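Local coordinates for sorting nexin GRD19 (Saccharomyces cerevisiae, PDB 1OCS), which binds phosphatidylinositol 3-phosphate and serves in the retrieval machinery that keeps late Golgi membrane proteins in place, at residues E33-I38 against R65-S70; E37-N42 against G130-M135; S70-V75 against V150-I155; V104-L109 against Q136-H141. All coordinates share one frame; numbering follows the deposited sequence.

Interaction 1: E33-I38 against R65-S70; sequences ENFLEI and RTNLPS
Glu37 and Arg65 carry the charged part of this contact, lying alongside each other and pointing the same way from a hydrogen-bonded antiparallel pair at the end of a beta hairpin. The arginine grips side-on: NE meets Glu37 OE2 at 2.8 Å, near the guanidinium plane, and NH1 reaches Glu37 OE1 at 2.9 Å on its syn lone pair, although the two flat groups are twisted 40° apart. With a leucine in place of Arg65, the Glu37 carboxylate would probably lose both donors and be set free to turn.

Backbone bonding continues the ladder, Glu37 N to Arg65 O being 2.8 Å and nearly straight (174°). At and beyond the strand ends, side chains do most of the bonding. Thr66 OG1 donates to Phe35 O in its carbonyl plane (2.7 Å) and accepts from Leu68 N at 3.1 Å, an ST turn. Asn67 bridges two peptides, OD1 receiving Phe35 N at 2.9 Å while ND2 approaches Glu33 O from above the carbonyl plane at 3.1 Å.

Among the apolar groups, the Phe35 ring, swung between its N and carbonyl carbon (chi1 78°), lays one face over the Thr66-Asn67 peptide, and Leu36 CD1 meets Leu68 CD1 at 3.7 Å. Arg74 touches Phe35 and Arg65, whereas Leu36 packs on Ala139 of helix 121-139 and on Gln145 of helix 142-147.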
loop_
_atom_site.group_PDB
_atom_site.type_symbol
_atom_site.label_atom_id
_atom_site.label_comp_id
_atom_site.label_asym_id
_atom_site.label_seq_id
_atom_site.Cartn_x
_atom_site.Cartn_y
_atom_site.Cartn_z
ATOM N N GLU A 33 8.157 -11.930 -19.791
ATOM C CA GLU A 33 7.595 -12.459 -18.551
ATOM C C GLU A 33 6.962 -11.361 -17.704
ATOM O O GLU A 33 7.395 -10.210 -17.741
ATOM C CB GLU A 33 8.686 -13.156 -17.734
ATOM C CG GLU A 33 9.156 -14.490 -18.315
ATOM C CD GLU A 33 10.394 -15.020 -17.616
ATOM O OE1 GLU A 33 10.380 -16.184 -17.163
ATOM O OE2 GLU A 33 11.385 -14.266 -17.523
ATOM N N ASN A 34 5.931 -11.726 -16.949
ATOM C CA ASN A 34 5.253 -10.784 -16.068
ATOM C C ASN A 34 6.223 -10.357 -14.976
ATOM O O ASN A 34 7.125 -11.111 -14.601
ATOM C CB ASN A 34 4.043 -11.440 -15.400
ATOM C CG ASN A 34 2.878 -11.635 -16.348
ATOM O OD1 ASN A 34 2.003 -12.462 -16.099
ATOM N ND2 ASN A 34 2.849 -10.864 -17.426
ATOM N N PHE A 35 6.035 -9.145 -14.471
ATOM C CA PHE A 35 6.870 -8.640 -13.397
ATOM C C PHE A 35 6.133 -7.516 -12.695
ATOM O O PHE A 35 5.267 -6.860 -13.281
ATOM C CB PHE A 35 8.213 -8.116 -13.936
ATOM C CG PHE A 35 8.129 -6.749 -14.575
ATOM C CD1 PHE A 35 8.232 -5.594 -13.802
ATOM C CD2 PHE A 35 7.927 -6.619 -15.947
ATOM C CE1 PHE A 35 8.135 -4.324 -14.391
ATOM C CE2 PHE A 35 7.828 -5.360 -16.542
ATOM C CZ PHE A 35 7.932 -4.211 -15.762
ATOM N N LEU A 36 6.470 -7.319 -11.430
ATOM C CA LEU A 36 5.902 -6.242 -10.641
ATOM C C LEU A 36 6.956 -5.846 -9.625
ATOM O O LEU A 36 7.432 -6.676 -8.845
ATOM C CB LEU A 36 4.608 -6.667 -9.930
ATOM C CG LEU A 36 3.936 -5.515 -9.155
ATOM C CD1 LEU A 36 2.418 -5.701 -9.117
ATOM C CD2 LEU A 36 4.515 -5.443 -7.741
ATOM N N GLU A 37 7.342 -4.579 -9.668
ATOM C CA GLU A 37 8.320 -4.030 -8.744
ATOM C C GLU A 37 7.534 -3.047 -7.889
ATOM O O GLU A 37 6.701 -2.303 -8.402
ATOM C CB GLU A 37 9.408 -3.265 -9.507
ATOM C CG GLU A 37 10.125 -4.085 -10.568
ATOM C CD GLU A 37 10.783 -3.217 -11.622
ATOM O OE1 GLU A 37 11.325 -3.775 -12.597
ATOM O OE2 GLU A 37 10.757 -1.974 -11.478
ATOM N N ILE A 38 7.775 -3.044 -6.588
ATOM C CA ILE A 38 7.065 -2.104 -5.743
ATOM C C ILE A 38 7.854 -1.782 -4.497
ATOM O O ILE A 38 8.561 -2.632 -3.940
ATOM C CB ILE A 38 5.664 -2.630 -5.352
ATOM C CG1 ILE A 38 4.843 -1.492 -4.739
ATOM C CG2 ILE A 38 5.785 -3.797 -4.380
ATOM C CD1 ILE A 38 3.339 -1.745 -4.762
ATOM N N ARG A 65 6.126 -0.515 -10.742
ATOM C CA ARG A 65 6.360 -0.685 -12.177
ATOM C C ARG A 65 5.893 -2.090 -12.484
ATOM O O ARG A 65 6.237 -3.026 -11.766
ATOM C CB ARG A 65 7.841 -0.589 -12.538
ATOM C CG ARG A 65 8.350 0.803 -12.810
ATOM C CD ARG A 65 9.375 0.751 -13.948
ATOM N NE ARG A 65 10.318 -0.354 -13.770
ATOM C CZ ARG A 65 11.299 -0.645 -14.618
ATOM N NH1 ARG A 65 12.106 -1.674 -14.375
ATOM N NH2 ARG A 65 11.476 0.094 -15.707
ATOM N N THR A 66 5.123 -2.259 -13.548
ATOM C CA THR A 66 4.639 -3.589 -13.867
ATOM C C THR A 66 4.176 -3.691 -15.311
ATOM O O THR A 66 3.993 -2.673 -15.982
ATOM C CB THR A 66 3.452 -3.962 -12.935
ATOM O OG1 THR A 66 3.083 -5.330 -13.137
ATOM C CG2 THR A 66 2.241 -3.081 -13.239
ATOM N N ASN A 67 4.015 -4.924 -15.786
ATOM C CA ASN A 67 3.504 -5.170 -17.130
ATOM C C ASN A 67 2.349 -6.178 -17.023
ATOM O O ASN A 67 1.914 -6.749 -18.024
ATOM C CB ASN A 67 4.609 -5.709 -18.052
ATOM C CG ASN A 67 5.042 -7.113 -17.688
ATOM O OD1 ASN A 67 4.746 -7.608 -16.598
ATOM N ND2 ASN A 67 5.764 -7.762 -18.601
ATOM N N LEU A 68 1.857 -6.393 -15.799
ATOM C CA LEU A 68 0.741 -7.321 -15.561
ATOM C C LEU A 68 -0.518 -6.866 -16.302
ATOM O O LEU A 68 -0.883 -5.689 -16.264
ATOM C CB LEU A 68 0.447 -7.433 -14.061
ATOM C CG LEU A 68 1.467 -8.215 -13.225
ATOM C CD1 LEU A 68 1.201 -8.006 -11.734
ATOM C CD2 LEU A 68 1.385 -9.694 -13.587
ATOM N N PRO A 69 -1.202 -7.798 -16.983
ATOM C CA PRO A 69 -2.417 -7.459 -17.730
ATOM C C PRO A 69 -3.563 -6.861 -16.916
ATOM O O PRO A 69 -4.454 -6.229 -17.480
ATOM C CB PRO A 69 -2.797 -8.784 -18.395
ATOM C CG PRO A 69 -2.268 -9.806 -17.449
ATOM C CD PRO A 69 -0.913 -9.238 -17.083
ATOM N N SER A 70 -3.552 -7.053 -15.598
ATOM C CA SER A 70 -4.622 -6.502 -14.767
ATOM C C SER A 70 -4.427 -5.012 -14.505
ATOM O O SER A 70 -5.359 -4.326 -14.086
ATOM C CB SER A 70 -4.715 -7.250 -13.428
ATOM O OG SER A 70 -3.482 -7.212 -12.736
#

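Interaction 2: E37-N42 against G130-M135; sequences EIEVHN and GLNTWM
Strand 37-42 and helix 130-135 run almost antiparallel, at 167°, their axes approaching to 6.8 Å; the nearest CA atoms, of Val40 and Asn132, stand 4.5 Å apart. This is the sheet-against-helix layer of the PX fold: the three-stranded antiparallel sheet lies over the helical half of the domain, and the strand concerned is an outermost one.

That edge position explains the single polar bond. Glu39 and His41 use their backbones to pair with Ile63 and Glu61 in strand 57-66, and the intervening N-H of Val40 is taken up by the helix. Asn132 has its CG opposite the backbone N (chi1 -179°), which extends the amide to the strand; OD1 receives Val40 N at 2.9 Å, on a lone pair in the carbonyl plane, with 165° at the hydrogen. One helical turn on, Gln136 NE2 bonds Ile38 O, so two helix amides serve the strand edge.

The rest is apolar and buried. Val40 splits its methyls: CG1 faces Leu131 CB at 4.0 Å, and CG2 abuts Met135 CB at 3.7 Å. Leu131 lies about 4 Å, side chain to side chain, from Arg127, which binds the phosphoinositide. The thioether chain of Met135 bends at its second and third torsions and crosses Ile38 at about a right angle, bringing CG to 3.6 Å from Ile38 CD1.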
loop_
_atom_site.group_PDB
_atom_site.type_symbol
_atom_site.label_atom_id
_atom_site.label_comp_id
_atom_site.label_asym_id
_atom_site.label_seq_id
_atom_site.Cartn_x
_atom_site.Cartn_y
_atom_site.Cartn_z
ATOM N N GLU A 37 7.342 -4.579 -9.668
ATOM C CA GLU A 37 8.320 -4.030 -8.744
ATOM C C GLU A 37 7.534 -3.047 -7.889
ATOM O O GLU A 37 6.701 -2.303 -8.402
ATOM C CB GLU A 37 9.408 -3.265 -9.507
ATOM C CG GLU A 37 10.125 -4.085 -10.568
ATOM C CD GLU A 37 10.783 -3.217 -11.622
ATOM O OE1 GLU A 37 11.325 -3.775 -12.597
ATOM O OE2 GLU A 37 10.757 -1.974 -11.478
ATOM N N ILE A 38 7.775 -3.044 -6.588
ATOM C CA ILE A 38 7.065 -2.104 -5.743
ATOM C C ILE A 38 7.854 -1.782 -4.497
ATOM O O ILE A 38 8.561 -2.632 -3.940
ATOM C CB ILE A 38 5.664 -2.630 -5.352
ATOM C CG1 ILE A 38 4.843 -1.492 -4.739
ATOM C CG2 ILE A 38 5.785 -3.797 -4.380
ATOM C CD1 ILE A 38 3.339 -1.745 -4.762
ATOM N N GLU A 39 7.735 -0.532 -4.072
ATOM C CA GLU A 39 8.426 -0.064 -2.892
ATOM C C GLU A 39 7.606 1.012 -2.195
ATOM O O GLU A 39 6.895 1.785 -2.840
ATOM C CB GLU A 39 9.797 0.499 -3.286
ATOM C CG GLU A 39 10.576 1.113 -2.132
ATOM C CD GLU A 39 11.954 1.611 -2.548
ATOM O OE1 GLU A 39 12.678 2.157 -1.684
ATOM O OE2 GLU A 39 12.311 1.451 -3.738
ATOM N N VAL A 40 7.691 1.032 -0.871
ATOM C CA VAL A 40 7.008 2.031 -0.063
ATOM C C VAL A 40 8.146 2.810 0.575
ATOM O O VAL A 40 9.002 2.231 1.238
ATOM C CB VAL A 40 6.137 1.382 1.033
ATOM C CG1 VAL A 40 5.450 2.469 1.868
ATOM C CG2 VAL A 40 5.095 0.470 0.393
ATOM N N HIS A 41 8.173 4.115 0.356
ATOM C CA HIS A 41 9.239 4.938 0.900
ATOM C C HIS A 41 8.802 6.400 0.919
ATOM O O HIS A 41 7.613 6.703 0.840
ATOM C CB HIS A 41 10.487 4.779 0.025
ATOM C CG HIS A 41 10.375 5.457 -1.304
ATOM N ND1 HIS A 41 9.272 5.314 -2.118
ATOM C CD2 HIS A 41 11.206 6.313 -1.943
ATOM C CE1 HIS A 41 9.425 6.057 -3.200
ATOM N NE2 HIS A 41 10.591 6.673 -3.117
ATOM N N ASN A 42 9.771 7.302 1.031
ATOM C CA ASN A 42 9.492 8.736 1.030
ATOM C C ASN A 42 8.375 9.151 1.996
ATOM O O ASN A 42 7.415 9.817 1.602
ATOM C CB ASN A 42 9.124 9.180 -0.388
ATOM C CG ASN A 42 9.076 10.690 -0.540
ATOM O OD1 ASN A 42 8.393 11.210 -1.426
ATOM N ND2 ASN A 42 9.814 11.402 0.306
ATOM N N GLY A 130 8.222 -1.562 7.541
ATOM C CA GLY A 130 7.211 -2.596 7.643
ATOM C C GLY A 130 6.267 -2.590 6.456
ATOM O O GLY A 130 5.993 -3.636 5.859
ATOM N N LEU A 131 5.767 -1.411 6.106
ATOM C CA LEU A 131 4.847 -1.297 4.980
ATOM C C LEU A 131 5.499 -1.721 3.665
ATOM O O LEU A 131 4.845 -2.318 2.809
ATOM C CB LEU A 131 4.323 0.135 4.867
ATOM C CG LEU A 131 3.392 0.589 6.001
ATOM C CD1 LEU A 131 3.070 2.053 5.831
ATOM C CD2 LEU A 131 2.117 -0.240 6.000
ATOM N N ASN A 132 6.781 -1.402 3.502
ATOM C CA ASN A 132 7.501 -1.770 2.286
ATOM C C ASN A 132 7.518 -3.293 2.158
ATOM O O ASN A 132 7.157 -3.847 1.126
ATOM C CB ASN A 132 8.938 -1.234 2.328
ATOM C CG ASN A 132 9.721 -1.568 1.066
ATOM O OD1 ASN A 132 9.406 -1.081 -0.020
ATOM N ND2 ASN A 132 10.743 -2.414 1.205
ATOM N N THR A 133 7.929 -3.966 3.227
ATOM C CA THR A 133 7.988 -5.424 3.241
ATOM C C THR A 133 6.605 -6.037 3.018
ATOM O O THR A 133 6.453 -6.985 2.243
ATOM C CB THR A 133 8.559 -5.935 4.583
ATOM O OG1 THR A 133 9.914 -5.493 4.716
ATOM C CG2 THR A 133 8.522 -7.456 4.647
ATOM N N TRP A 134 5.601 -5.485 3.695
ATOM C CA TRP A 134 4.228 -5.971 3.581
ATOM C C TRP A 134 3.715 -5.841 2.145
ATOM O O TRP A 134 3.145 -6.781 1.588
ATOM C CB TRP A 134 3.314 -5.167 4.512
ATOM C CG TRP A 134 1.918 -5.720 4.644
ATOM C CD1 TRP A 134 1.515 -6.739 5.456
ATOM C CD2 TRP A 134 0.746 -5.275 3.947
ATOM N NE1 TRP A 134 0.165 -6.955 5.314
ATOM C CE2 TRP A 134 -0.333 -6.070 4.394
ATOM C CE3 TRP A 134 0.502 -4.278 2.987
ATOM C CZ2 TRP A 134 -1.642 -5.903 3.919
ATOM C CZ3 TRP A 134 -0.799 -4.112 2.513
ATOM C CH2 TRP A 134 -1.855 -4.922 2.982
ATOM N N MET A 135 3.924 -4.671 1.550
ATOM C CA MET A 135 3.461 -4.413 0.193
ATOM C C MET A 135 4.113 -5.334 -0.836
ATOM O O MET A 135 3.441 -5.817 -1.747
ATOM C CB MET A 135 3.717 -2.949 -0.174
ATOM C CG MET A 135 2.776 -2.387 -1.219
ATOM S SD MET A 135 1.025 -2.560 -0.764
ATOM C CE MET A 135 0.348 -3.057 -2.323
#

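Interaction 3: S70-V75 against V150-I155; sequences SFHKRV and VLVRFI
Lys73 NZ is gripped twice, by Val75 O at 2.8 Å on a lone pair in the carbonyl plane and by Ser76 OG, within the loop that also lays Phe71 against Val152 and Ile155. The loop joins strands 57-66 and 75-81 of the PX-domain sheet and rests on helix 149-156 near the C-terminal end of the fold.

Phe71 is the centre of the contact. Its CG stands anti to the carbonyl carbon (chi1 -73°), from where the ring reaches the helix, and its two partners there come from different directions. Val152 CG2 stands over the ring face, 4.0 Å from the centroid and 13° off the normal, which meets the geometry of a CH-pi contact. Ile155 CD1 instead reaches the ring edge near its plane, 3.8 Å from CE2 of Phe71. Were an alanine to stand in for Phe71, the Val152 methyl would probably lose its aromatic platform and a gap would open between loop and helix.

The flanks add anchors. Ser70 OG bonds Gln145 O, and the backbone N of His72 bonds Glu156 OE1. Val152 also presses both methyls on the loop backbone, CG1 lying 3.7 Å and CG2 3.6 Å from Ser70 O.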
loop_
_atom_site.group_PDB
_atom_site.type_symbol
_atom_site.label_atom_id
_atom_site.label_comp_id
_atom_site.label_asym_id
_atom_site.label_seq_id
_atom_site.Cartn_x
_atom_site.Cartn_y
_atom_site.Cartn_z
ATOM N N SER A 70 -3.552 -7.053 -15.598
ATOM C CA SER A 70 -4.622 -6.502 -14.767
ATOM C C SER A 70 -4.427 -5.012 -14.505
ATOM O O SER A 70 -5.359 -4.326 -14.086
ATOM C CB SER A 70 -4.715 -7.250 -13.428
ATOM O OG SER A 70 -3.482 -7.212 -12.736
ATOM N N PHE A 71 -3.217 -4.514 -14.749
ATOM C CA PHE A 71 -2.924 -3.100 -14.535
ATOM C C PHE A 71 -3.156 -2.302 -15.815
ATOM O O PHE A 71 -3.151 -2.863 -16.908
ATOM C CB PHE A 71 -1.489 -2.919 -14.037
ATOM C CG PHE A 71 -1.289 -3.351 -12.608
ATOM C CD1 PHE A 71 -1.307 -4.698 -12.263
ATOM C CD2 PHE A 71 -1.103 -2.406 -11.602
ATOM C CE1 PHE A 71 -1.141 -5.100 -10.939
ATOM C CE2 PHE A 71 -0.936 -2.798 -10.275
ATOM C CZ PHE A 71 -0.955 -4.146 -9.942
ATOM N N HIS A 72 -3.346 -0.991 -15.671
ATOM C CA HIS A 72 -3.638 -0.123 -16.810
ATOM C C HIS A 72 -2.480 0.747 -17.297
ATOM O O HIS A 72 -2.577 1.378 -18.348
ATOM C CB HIS A 72 -4.838 0.763 -16.466
ATOM C CG HIS A 72 -6.004 0.000 -15.920
ATOM N ND1 HIS A 72 -6.895 -0.677 -16.723
ATOM C CD2 HIS A 72 -6.388 -0.245 -14.644
ATOM C CE1 HIS A 72 -7.777 -1.307 -15.968
ATOM N NE2 HIS A 72 -7.490 -1.063 -14.702
ATOM N N LYS A 73 -1.399 0.799 -16.530
ATOM C CA LYS A 73 -0.233 1.578 -16.922
ATOM C C LYS A 73 1.019 0.952 -16.318
ATOM O O LYS A 73 0.934 0.184 -15.362
ATOM C CB LYS A 73 -0.397 3.050 -16.510
ATOM C CG LYS A 73 -0.709 3.312 -15.048
ATOM C CD LYS A 73 -1.410 4.666 -14.911
ATOM C CE LYS A 73 -1.442 5.160 -13.481
ATOM N NZ LYS A 73 -0.104 5.649 -13.044
ATOM N N ARG A 74 2.176 1.268 -16.893
ATOM C CA ARG A 74 3.438 0.695 -16.447
ATOM C C ARG A 74 3.915 1.219 -15.108
ATOM O O ARG A 74 4.305 0.445 -14.237
ATOM C CB ARG A 74 4.518 0.942 -17.507
ATOM C CG ARG A 74 5.899 0.344 -17.208
ATOM C CD ARG A 74 6.836 0.620 -18.388
ATOM N NE ARG A 74 8.172 0.042 -18.256
ATOM C CZ ARG A 74 8.481 -1.235 -18.469
ATOM N NH1 ARG A 74 7.549 -2.110 -18.825
ATOM N NH2 ARG A 74 9.740 -1.631 -18.350
ATOM N N VAL A 75 3.871 2.535 -14.944
ATOM C CA VAL A 75 4.341 3.166 -13.720
ATOM C C VAL A 75 3.244 3.870 -12.924
ATOM O O VAL A 75 2.437 4.614 -13.475
ATOM C CB VAL A 75 5.456 4.198 -14.044
ATOM C CG1 VAL A 75 5.965 4.846 -12.768
ATOM C CG2 VAL A 75 6.597 3.508 -14.786
ATOM N N VAL A 150 -8.780 -4.897 -6.287
ATOM C CA VAL A 150 -8.461 -3.957 -5.215
ATOM C C VAL A 150 -6.968 -3.638 -5.193
ATOM O O VAL A 150 -6.580 -2.491 -4.964
ATOM C CB VAL A 150 -8.881 -4.509 -3.827
ATOM C CG1 VAL A 150 -8.460 -3.538 -2.734
ATOM C CG2 VAL A 150 -10.390 -4.709 -3.786
ATOM N N LEU A 151 -6.138 -4.653 -5.427
ATOM C CA LEU A 151 -4.683 -4.482 -5.453
ATOM C C LEU A 151 -4.339 -3.402 -6.486
ATOM O O LEU A 151 -3.580 -2.468 -6.211
ATOM C CB LEU A 151 -4.008 -5.789 -5.878
ATOM C CG LEU A 151 -2.591 -6.195 -5.449
ATOM C CD1 LEU A 151 -1.983 -7.019 -6.583
ATOM C CD2 LEU A 151 -1.722 -4.999 -5.118
ATOM N N VAL A 152 -4.899 -3.549 -7.684
ATOM C CA VAL A 152 -4.649 -2.598 -8.768
ATOM C C VAL A 152 -5.072 -1.177 -8.407
ATOM O O VAL A 152 -4.313 -0.230 -8.595
ATOM C CB VAL A 152 -5.391 -3.012 -10.068
ATOM C CG1 VAL A 152 -5.079 -2.010 -11.185
ATOM C CG2 VAL A 152 -4.970 -4.411 -10.489
ATOM N N ARG A 153 -6.283 -1.029 -7.882
ATOM C CA ARG A 153 -6.783 0.291 -7.516
ATOM C C ARG A 153 -5.935 0.935 -6.428
ATOM O O ARG A 153 -5.638 2.129 -6.489
ATOM C CB ARG A 153 -8.241 0.204 -7.049
ATOM C CG ARG A 153 -8.915 1.568 -6.899
ATOM C CD ARG A 153 -10.423 1.424 -6.715
ATOM N NE ARG A 153 -10.818 1.371 -5.309
ATOM C CZ ARG A 153 -10.830 2.426 -4.501
ATOM N NH1 ARG A 153 -10.469 3.620 -4.960
ATOM N NH2 ARG A 153 -11.205 2.291 -3.235
ATOM N N PHE A 154 -5.542 0.148 -5.430
ATOM C CA PHE A 154 -4.730 0.663 -4.327
ATOM C C PHE A 154 -3.399 1.215 -4.818
ATOM O O PHE A 154 -2.864 2.180 -4.266
ATOM C CB PHE A 154 -4.453 -0.434 -3.305
ATOM C CG PHE A 154 -3.701 0.047 -2.091
ATOM C CD1 PHE A 154 -4.302 0.926 -1.189
ATOM C CD2 PHE A 154 -2.394 -0.376 -1.848
ATOM C CE1 PHE A 154 -3.612 1.375 -0.062
ATOM C CE2 PHE A 154 -1.697 0.070 -0.724
ATOM C CZ PHE A 154 -2.309 0.948 0.172
ATOM N N ILE A 155 -2.865 0.586 -5.857
ATOM C CA ILE A 155 -1.589 0.993 -6.431
ATOM C C ILE A 155 -1.709 2.132 -7.451
ATOM O O ILE A 155 -0.859 3.017 -7.493
ATOM C CB ILE A 155 -0.905 -0.221 -7.115
ATOM C CG1 ILE A 155 -0.408 -1.199 -6.044
ATOM C CG2 ILE A 155 0.234 0.246 -8.033
ATOM C CD1 ILE A 155 0.056 -2.535 -6.596
#

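Interaction 4: V104-L109 against Q136-H141; sequences VMVPHL and QSVAGH
Val106 sets CG1 opposite its backbone N (chi1 180°), and Val138, with chi1 at 169°, leaves CG2 beside its own N; these settings bring the two methyls to 4.3 Å. The contact joins the proline-containing loop between helix 93-98 and helix 121-139, a feature of PX domains, to the C-terminal part of the latter helix and the turn after it. It is thin, burying only 159 Å² in total, and no heavy atoms of the two segments come closer than the 4.1 Å between Pro107 CG and Ser137 OG, so the evidence is for light apolar contact without a polar bond between them.

Pro107 continues the line from Val106, its CD lying 4.4 Å from Val138 CG2 while its CG faces the serine hydroxyl. The firmer tie is made one turn earlier in the helix: Pro107 O accepts from Trp134 NE1 and also from Arg89 NE of helix 82-89, so one carbonyl pins the loop to two helices. The Pro107 side chain is about 9 Å from that of Lys112, a residue that binds the phosphoinositide farther along the same loop.

At the other end, His141 is the N-cap of helix 142-147. Its ND1 accepts from Leu143 N, which fixes the ring's rotation and makes a proton on NE2 likely if the ring is neutral. Val104 meets this tethered ring obliquely, with CG1 4.2 Å from His141 NE2.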
loop_
_atom_site.group_PDB
_atom_site.type_symbol
_atom_site.label_atom_id
_atom_site.label_comp_id
_atom_site.label_asym_id
_atom_site.label_seq_id
_atom_site.Cartn_x
_atom_site.Cartn_y
_atom_site.Cartn_z
ATOM N N VAL A 104 -6.086 -18.598 0.958
ATOM C CA VAL A 104 -5.072 -17.554 0.824
ATOM C C VAL A 104 -5.105 -16.670 2.067
ATOM O O VAL A 104 -6.166 -16.199 2.475
ATOM C CB VAL A 104 -5.322 -16.671 -0.410
ATOM C CG1 VAL A 104 -4.271 -15.573 -0.480
ATOM C CG2 VAL A 104 -5.289 -17.516 -1.668
ATOM N N MET A 105 -3.946 -16.438 2.668
ATOM C CA MET A 105 -3.895 -15.623 3.868
ATOM C C MET A 105 -3.069 -14.354 3.722
ATOM O O MET A 105 -1.963 -14.369 3.189
ATOM C CB MET A 105 -3.379 -16.463 5.030
ATOM C CG MET A 105 -4.271 -17.661 5.325
ATOM S SD MET A 105 -4.080 -18.238 7.003
ATOM C CE MET A 105 -2.557 -19.172 6.852
ATOM N N VAL A 106 -3.626 -13.248 4.200
ATOM C CA VAL A 106 -2.950 -11.964 4.123
ATOM C C VAL A 106 -2.285 -11.664 5.455
ATOM O O VAL A 106 -2.934 -11.695 6.504
ATOM C CB VAL A 106 -3.945 -10.832 3.799
ATOM C CG1 VAL A 106 -3.207 -9.490 3.725
ATOM C CG2 VAL A 106 -4.658 -11.131 2.494
ATOM N N PRO A 107 -0.979 -11.365 5.430
ATOM C CA PRO A 107 -0.206 -11.055 6.636
ATOM C C PRO A 107 -0.752 -9.851 7.391
ATOM O O PRO A 107 -1.402 -8.983 6.806
ATOM C CB PRO A 107 1.194 -10.759 6.093
ATOM C CG PRO A 107 1.249 -11.529 4.825
ATOM C CD PRO A 107 -0.121 -11.323 4.235
ATOM N N HIS A 108 -0.471 -9.805 8.690
ATOM C CA HIS A 108 -0.875 -8.683 9.532
ATOM C C HIS A 108 -0.164 -7.444 9.003
ATOM O O HIS A 108 0.958 -7.543 8.503
ATOM C CB HIS A 108 -0.402 -8.890 10.978
ATOM C CG HIS A 108 -1.216 -9.869 11.764
ATOM N ND1 HIS A 108 -0.798 -10.369 12.980
ATOM C CD2 HIS A 108 -2.437 -10.405 11.539
ATOM C CE1 HIS A 108 -1.728 -11.169 13.468
ATOM N NE2 HIS A 108 -2.733 -11.209 12.614
ATOM N N LEU A 109 -0.804 -6.281 9.114
ATOM C CA LEU A 109 -0.171 -5.035 8.695
ATOM C C LEU A 109 0.794 -4.719 9.829
ATOM O O LEU A 109 0.415 -4.778 10.990
ATOM C CB LEU A 109 -1.185 -3.895 8.610
ATOM C CG LEU A 109 -1.510 -3.202 7.287
ATOM C CD1 LEU A 109 -2.158 -1.862 7.630
ATOM C CD2 LEU A 109 -0.265 -2.979 6.432
ATOM N N GLN A 136 5.414 -5.585 -0.696
ATOM C CA GLN A 136 6.109 -6.459 -1.640
ATOM C C GLN A 136 5.601 -7.888 -1.493
ATOM O O GLN A 136 5.520 -8.636 -2.470
ATOM C CB GLN A 136 7.624 -6.410 -1.407
ATOM C CG GLN A 136 8.211 -5.007 -1.556
ATOM C CD GLN A 136 9.724 -4.979 -1.479
ATOM O OE1 GLN A 136 10.349 -5.884 -0.925
ATOM N NE2 GLN A 136 10.322 -3.926 -2.023
ATOM N N SER A 137 5.242 -8.256 -0.268
ATOM C CA SER A 137 4.724 -9.586 0.015
ATOM C C SER A 137 3.328 -9.757 -0.591
ATOM O O SER A 137 3.029 -10.765 -1.236
ATOM C CB SER A 137 4.670 -9.799 1.530
ATOM O OG SER A 137 4.087 -11.042 1.848
ATOM N N VAL A 138 2.475 -8.762 -0.389
ATOM C CA VAL A 138 1.121 -8.814 -0.917
ATOM C C VAL A 138 1.069 -8.652 -2.437
ATOM O O VAL A 138 0.462 -9.471 -3.126
ATOM C CB VAL A 138 0.234 -7.738 -0.252
ATOM C CG1 VAL A 138 -1.100 -7.618 -0.989
ATOM C CG2 VAL A 138 0.003 -8.110 1.220
ATOM N N ALA A 139 1.703 -7.604 -2.956
ATOM C CA ALA A 139 1.709 -7.350 -4.394
ATOM C C ALA A 139 2.482 -8.423 -5.149
ATOM O O ALA A 139 2.332 -8.566 -6.362
ATOM C CB ALA A 139 2.318 -5.970 -4.686
ATOM N N GLY A 140 3.309 -9.176 -4.429
ATOM C CA GLY A 140 4.101 -10.216 -5.059
ATOM C C GLY A 140 3.413 -11.561 -5.208
ATOM O O GLY A 140 3.928 -12.449 -5.889
ATOM N N HIS A 141 2.247 -11.720 -4.588
ATOM C CA HIS A 141 1.522 -12.983 -4.662
ATOM C C HIS A 141 0.891 -13.182 -6.038
ATOM O O HIS A 141 0.082 -12.364 -6.484
ATOM C CB HIS A 141 0.444 -13.036 -3.577
ATOM C CG HIS A 141 -0.140 -14.400 -3.381
ATOM N ND1 HIS A 141 -0.848 -15.055 -4.364
ATOM C CD2 HIS A 141 -0.099 -15.242 -2.321
ATOM C CE1 HIS A 141 -1.218 -16.243 -3.920
ATOM N NE2 HIS A 141 -0.776 -16.382 -2.683
#

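Interactions 1 and 2 share strand 36-46 and show two of its partners: strand 57-66 in the hairpin at the surface, and helix 121-139 in the interior. Polar bonds dominate the first, whereas the second is apolar apart from one amide. Interaction 3 is also buried but held by apolar and CH-pi contacts, with no hydrogen bond between its segments, and it meets interaction 2 where Ile38 and Met135 touch Ile155; it adjoins interaction 1 through Thr66, whose methyl packs on Phe71 and whose N bonds Arg74 O. Interaction 4 returns to helix 121-139 from the loop side and is the sparsest, lying at the surface.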